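Esterase (Alcaligenes sp., PDB 1QLW) probably hydrolyses carboxylic ester bonds, as an esterase of the alpha/beta-hydrolase fold. Local coordinates at residues Thr81-Phe92 / Met300-Asp311. Numbering follows the deposited sequence.
Sequences TPDGRMGWDEYF and MMQDRNNLQVAD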
loop_
_atom_site.group_PDB
_atom_site.type_symbol
_atom_site.label_atom_id
_atom_site.label_comp_id
_atom_site.label_asym_id
_atom_site.label_seq_id
_atom_site.Cartn_x
_atom_site.Cartn_y
_atom_site.Cartn_z
ATOM N N THR A 81 3.251 -14.546 -3.300
ATOM C CA THR A 81 2.962 -15.261 -2.055
ATOM C C THR A 81 4.107 -15.074 -1.074
ATOM O O THR A 81 5.231 -14.700 -1.428
ATOM C CB THR A 81 2.745 -16.768 -2.307
ATOM O OG1 THR A 81 3.994 -17.360 -2.715
ATOM C CG2 THR A 81 1.686 -17.004 -3.389
ATOM N N PRO A 82 3.885 -15.400 0.207
ATOM C CA PRO A 82 4.954 -15.266 1.206
ATOM C C PRO A 82 6.216 -16.024 0.863
ATOM O O PRO A 82 7.323 -15.584 1.208
ATOM C CB PRO A 82 4.296 -15.774 2.492
ATOM C CG PRO A 82 2.853 -15.405 2.317
ATOM C CD PRO A 82 2.568 -15.635 0.854
ATOM N N ASP A 83 6.111 -17.167 0.180
ATOM C CA ASP A 83 7.240 -17.974 -0.234
ATOM C C ASP A 83 7.734 -17.672 -1.638
ATOM O O ASP A 83 8.561 -18.426 -2.168
ATOM C CB ASP A 83 6.965 -19.463 -0.062
ATOM C CG ASP A 83 5.835 -19.973 -0.928
ATOM O OD1 ASP A 83 4.803 -19.282 -1.068
ATOM O OD2 ASP A 83 5.981 -21.094 -1.463
ATOM N N GLY A 84 7.289 -16.582 -2.242
ATOM C CA GLY A 84 7.880 -16.091 -3.472
ATOM C C GLY A 84 7.240 -16.532 -4.761
ATOM O O GLY A 84 7.817 -16.281 -5.830
ATOM N N ARG A 85 6.083 -17.164 -4.723
ATOM C CA ARG A 85 5.433 -17.664 -5.918
ATOM C C ARG A 85 4.432 -16.647 -6.463
ATOM O O ARG A 85 3.998 -15.702 -5.814
ATOM C CB ARG A 85 4.722 -18.987 -5.608
ATOM C CG ARG A 85 5.689 -20.125 -5.318
ATOM C CD ARG A 85 4.947 -21.409 -4.988
ATOM N NE ARG A 85 4.305 -21.296 -3.674
ATOM C CZ ARG A 85 3.006 -21.121 -3.477
ATOM N NH1 ARG A 85 2.105 -21.211 -4.443
ATOM N NH2 ARG A 85 2.609 -20.898 -2.228
ATOM N N MET A 86 4.008 -16.908 -7.689
ATOM C CA MET A 86 2.997 -16.101 -8.348
ATOM C C MET A 86 1.701 -16.111 -7.530
ATOM O O MET A 86 1.216 -17.156 -7.080
ATOM C CB MET A 86 2.723 -16.712 -9.736
ATOM C CG MET A 86 1.848 -15.827 -10.601
ATOM S SD MET A 86 1.529 -16.554 -12.215
ATOM C CE MET A 86 3.185 -16.565 -12.912
ATOM N N GLY A 87 1.155 -14.927 -7.358
ATOM C CA GLY A 87 -0.119 -14.771 -6.664
ATOM C C GLY A 87 -1.263 -14.697 -7.677
ATOM O O GLY A 87 -1.096 -14.719 -8.896
ATOM N N TRP A 88 -2.465 -14.541 -7.114
ATOM C CA TRP A 88 -3.648 -14.478 -7.951
ATOM C C TRP A 88 -3.702 -13.214 -8.784
ATOM O O TRP A 88 -4.238 -13.259 -9.900
ATOM C CB TRP A 88 -4.927 -14.612 -7.138
ATOM C CG TRP A 88 -5.238 -15.993 -6.657
ATOM C CD1 TRP A 88 -4.488 -17.130 -6.763
ATOM C CD2 TRP A 88 -6.419 -16.372 -5.948
ATOM N NE1 TRP A 88 -5.126 -18.190 -6.170
ATOM C CE2 TRP A 88 -6.334 -17.751 -5.677
ATOM C CE3 TRP A 88 -7.570 -15.683 -5.531
ATOM C CZ2 TRP A 88 -7.319 -18.448 -4.983
ATOM C CZ3 TRP A 88 -8.544 -16.392 -4.842
ATOM C CH2 TRP A 88 -8.412 -17.760 -4.575
ATOM N N ASP A 89 -3.204 -12.088 -8.294
ATOM C CA ASP A 89 -3.240 -10.886 -9.130
ATOM C C ASP A 89 -2.516 -11.099 -10.459
ATOM O O ASP A 89 -3.080 -10.954 -11.547
ATOM C CB ASP A 89 -2.609 -9.809 -8.272
ATOM C CG ASP A 89 -2.611 -8.510 -8.975
ATOM O OD1 ASP A 89 -3.340 -8.288 -9.953
ATOM O OD2 ASP A 89 -1.822 -7.678 -8.470
ATOM N N GLU A 90 -1.250 -11.545 -10.391
ATOM C CA GLU A 90 -0.477 -11.799 -11.593
ATOM C C GLU A 90 -1.086 -12.923 -12.412
ATOM O O GLU A 90 -1.136 -12.853 -13.644
ATOM C CB GLU A 90 0.962 -12.162 -11.216
ATOM C CG GLU A 90 1.815 -12.452 -12.437
ATOM C CD GLU A 90 3.266 -12.741 -12.195
ATOM O OE1 GLU A 90 3.740 -12.599 -11.053
ATOM O OE2 GLU A 90 3.953 -13.134 -13.171
ATOM N N TYR A 91 -1.557 -13.977 -11.762
ATOM C CA TYR A 91 -2.135 -15.102 -12.493
ATOM C C TYR A 91 -3.369 -14.664 -13.269
ATOM O O TYR A 91 -3.547 -15.007 -14.444
ATOM C CB TYR A 91 -2.471 -16.245 -11.549
ATOM C CG TYR A 91 -2.842 -17.512 -12.264
ATOM C CD1 TYR A 91 -1.916 -18.171 -13.051
ATOM C CD2 TYR A 91 -4.078 -18.100 -12.102
ATOM C CE1 TYR A 91 -2.218 -19.383 -13.645
ATOM C CE2 TYR A 91 -4.410 -19.302 -12.686
ATOM C CZ TYR A 91 -3.463 -19.954 -13.452
ATOM O OH TYR A 91 -3.729 -21.171 -14.035
ATOM N N PHE A 92 -4.234 -13.871 -12.624
ATOM C CA PHE A 92 -5.441 -13.401 -13.292
ATOM C C PHE A 92 -5.080 -12.552 -14.507
ATOM O O PHE A 92 -5.705 -12.686 -15.568
ATOM C CB PHE A 92 -6.321 -12.610 -12.325
ATOM C CG PHE A 92 -7.002 -13.420 -11.260
ATOM C CD1 PHE A 92 -6.867 -14.783 -11.103
ATOM C CD2 PHE A 92 -7.830 -12.779 -10.361
ATOM C CE1 PHE A 92 -7.514 -15.473 -10.103
ATOM C CE2 PHE A 92 -8.499 -13.461 -9.356
ATOM C CZ PHE A 92 -8.339 -14.821 -9.228
ATOM N N MET A 300 -5.980 -19.418 1.102
ATOM C CA MET A 300 -5.857 -20.347 -0.029
ATOM C C MET A 300 -5.275 -19.691 -1.278
ATOM O O MET A 300 -4.716 -20.384 -2.130
ATOM C CB MET A 300 -7.184 -21.030 -0.316
ATOM C CG MET A 300 -8.246 -20.071 -0.825
ATOM S SD MET A 300 -9.815 -20.930 -1.154
ATOM C CE MET A 300 -10.303 -21.304 0.540
ATOM N N MET A 301 -5.394 -18.370 -1.410
ATOM C CA MET A 301 -4.773 -17.641 -2.506
ATOM C C MET A 301 -3.252 -17.620 -2.402
ATOM O O MET A 301 -2.567 -17.297 -3.375
ATOM C CB MET A 301 -5.318 -16.221 -2.632
ATOM C CG MET A 301 -4.936 -15.237 -1.541
ATOM S SD MET A 301 -5.542 -15.600 0.125
ATOM C CE MET A 301 -7.313 -15.326 -0.152
ATOM N N GLN A 302 -2.696 -17.995 -1.250
ATOM C CA GLN A 302 -1.268 -18.069 -1.006
ATOM C C GLN A 302 -0.755 -19.510 -0.869
ATOM O O GLN A 302 0.457 -19.727 -0.743
ATOM C CB GLN A 302 -0.889 -17.316 0.282
ATOM C CG GLN A 302 -1.201 -15.827 0.182
ATOM C CD GLN A 302 -0.903 -15.060 1.449
ATOM O OE1 GLN A 302 -0.484 -15.624 2.456
ATOM N NE2 GLN A 302 -1.151 -13.756 1.368
ATOM N N ASP A 303 -1.662 -20.476 -0.852
ATOM C CA ASP A 303 -1.329 -21.870 -0.637
ATOM C C ASP A 303 -0.507 -22.427 -1.791
ATOM O O ASP A 303 -0.422 -21.852 -2.881
ATOM C CB ASP A 303 -2.618 -22.664 -0.410
ATOM C CG ASP A 303 -3.219 -22.606 0.990
ATOM O OD1 ASP A 303 -2.574 -22.079 1.907
ATOM O OD2 ASP A 303 -4.364 -23.114 1.104
ATOM N N ARG A 304 0.105 -23.599 -1.577
ATOM C CA ARG A 304 0.973 -24.202 -2.579
ATOM C C ARG A 304 0.222 -24.579 -3.849
ATOM O O ARG A 304 0.814 -24.623 -4.925
ATOM C CB ARG A 304 1.717 -25.388 -1.971
ATOM C CG ARG A 304 2.758 -24.971 -0.943
ATOM C CD ARG A 304 3.532 -26.172 -0.404
ATOM N NE ARG A 304 2.697 -27.139 0.281
ATOM C CZ ARG A 304 2.202 -28.283 -0.163
ATOM N NH1 ARG A 304 2.453 -28.727 -1.388
ATOM N NH2 ARG A 304 1.461 -29.015 0.658
ATOM N N ASN A 305 -1.060 -24.899 -3.740
ATOM C CA ASN A 305 -1.912 -25.209 -4.878
ATOM C C ASN A 305 -2.792 -23.998 -5.205
ATOM O O ASN A 305 -3.862 -24.162 -5.796
ATOM C CB ASN A 305 -2.770 -26.450 -4.603
ATOM C CG ASN A 305 -3.806 -26.165 -3.551
ATOM O OD1 ASN A 305 -3.638 -25.282 -2.705
ATOM N ND2 ASN A 305 -4.916 -26.889 -3.563
ATOM N N ASN A 306 -2.292 -22.776 -4.978
ATOM C CA ASN A 306 -3.123 -21.607 -5.227
ATOM C C ASN A 306 -3.547 -21.480 -6.670
ATOM O O ASN A 306 -4.624 -20.895 -6.899
ATOM C CB ASN A 306 -2.465 -20.333 -4.716
ATOM C CG ASN A 306 -1.229 -19.888 -5.457
ATOM O OD1 ASN A 306 -0.506 -20.697 -6.035
ATOM N ND2 ASN A 306 -0.972 -18.577 -5.418
ATOM N N LEU A 307 -2.775 -21.937 -7.642
ATOM C CA LEU A 307 -3.190 -21.790 -9.041
ATOM C C LEU A 307 -4.245 -22.822 -9.417
ATOM O O LEU A 307 -5.082 -22.549 -10.288
ATOM C CB LEU A 307 -1.991 -21.819 -9.985
ATOM C CG LEU A 307 -0.886 -20.811 -9.646
ATOM C CD1 LEU A 307 0.144 -20.778 -10.758
ATOM C CD2 LEU A 307 -1.440 -19.414 -9.409
ATOM N N GLN A 308 -4.235 -23.994 -8.773
ATOM C CA GLN A 308 -5.298 -24.974 -8.942
ATOM C C GLN A 308 -6.622 -24.359 -8.459
ATOM O O GLN A 308 -7.671 -24.482 -9.099
ATOM C CB GLN A 308 -4.989 -26.231 -8.142
ATOM C CG GLN A 308 -6.030 -27.327 -8.250
ATOM C CD GLN A 308 -5.749 -28.545 -7.416
ATOM O OE1 GLN A 308 -6.088 -29.673 -7.830
ATOM N NE2 GLN A 308 -5.170 -28.385 -6.254
ATOM N N VAL A 309 -6.583 -23.703 -7.293
ATOM C CA VAL A 309 -7.778 -23.053 -6.747
ATOM C C VAL A 309 -8.206 -21.920 -7.662
ATOM O O VAL A 309 -9.396 -21.754 -7.986
ATOM C CB VAL A 309 -7.547 -22.591 -5.308
ATOM C CG1 VAL A 309 -8.786 -21.868 -4.787
ATOM C CG2 VAL A 309 -7.170 -23.757 -4.404
ATOM N N ALA A 310 -7.246 -21.118 -8.125
ATOM C CA ALA A 310 -7.577 -20.026 -9.039
ATOM C C ALA A 310 -8.266 -20.543 -10.301
ATOM O O ALA A 310 -9.230 -19.926 -10.779
ATOM C CB ALA A 310 -6.337 -19.233 -9.421
ATOM N N ASP A 311 -7.785 -21.652 -10.870
ATOM C CA ASP A 311 -8.412 -22.185 -12.071
ATOM C C ASP A 311 -9.859 -22.565 -11.836
ATOM O O ASP A 311 -10.696 -22.359 -12.706
ATOM C CB ASP A 311 -7.640 -23.395 -12.593
ATOM C CG ASP A 311 -6.411 -23.011 -13.377
ATOM O OD1 ASP A 311 -6.196 -21.814 -13.646
ATOM O OD2 ASP A 311 -5.652 -23.930 -13.744
HETATM O O HOH W 1 2.490 -22.878 -6.981
HETATM O O HOH W 2 1.766 -19.834 -7.412
HETATM O O HOH W 3 -2.734 -14.671 -4.373
#
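The Trp88 indole slots between Met301 and Ala310 like a blade. Met301 CB sits over the centre of the six-membered ring, 3.5 Å from its centroid. Ala310 CB presses on the opposite face, nearer the five-membered ring. Val309 CG1 meets the ring edge at CZ2. The first torsion sets CG anti to the carbonyl carbon (chi1 -75°), which sends the indole into this slot. There Trp88 NE1 donates to Asn306 O at 2.8 Å, from above the carbonyl plane. Ala310 N reaches that oxygen from the other face. An alanine in place of Trp88 would probably leave a gap between Met301 and Ala310 and cost Asn306 O one of its two donors. In this alpha/beta-hydrolase fold, the contact joins the start of helix 88-94 to the start of the C-terminal helix 306-319. The short helical segments cross at -53°. Ala310 is the small bump between Trp88, Tyr91 and Phe92. Leu307 CD2 lies over one face of Tyr91, and Tyr91 OH donates to Asp311 OD1 at 2.6 Å. Upstream, Asn306 ND2 bonds both Met86 O (3.1 Å, 166°) and Met301 O, fixing its amide. Arg85 lays its guanidinium over Arg304 CA. Its NH2 donates to Gln302 O (2.9 Å) and its NH1 to Asp303 O (3.0 Å), while NE pairs with Asp83 OD2. Pro82 CG and CD rest on the Gln302 amide, whose NE2 bonds Thr77 O.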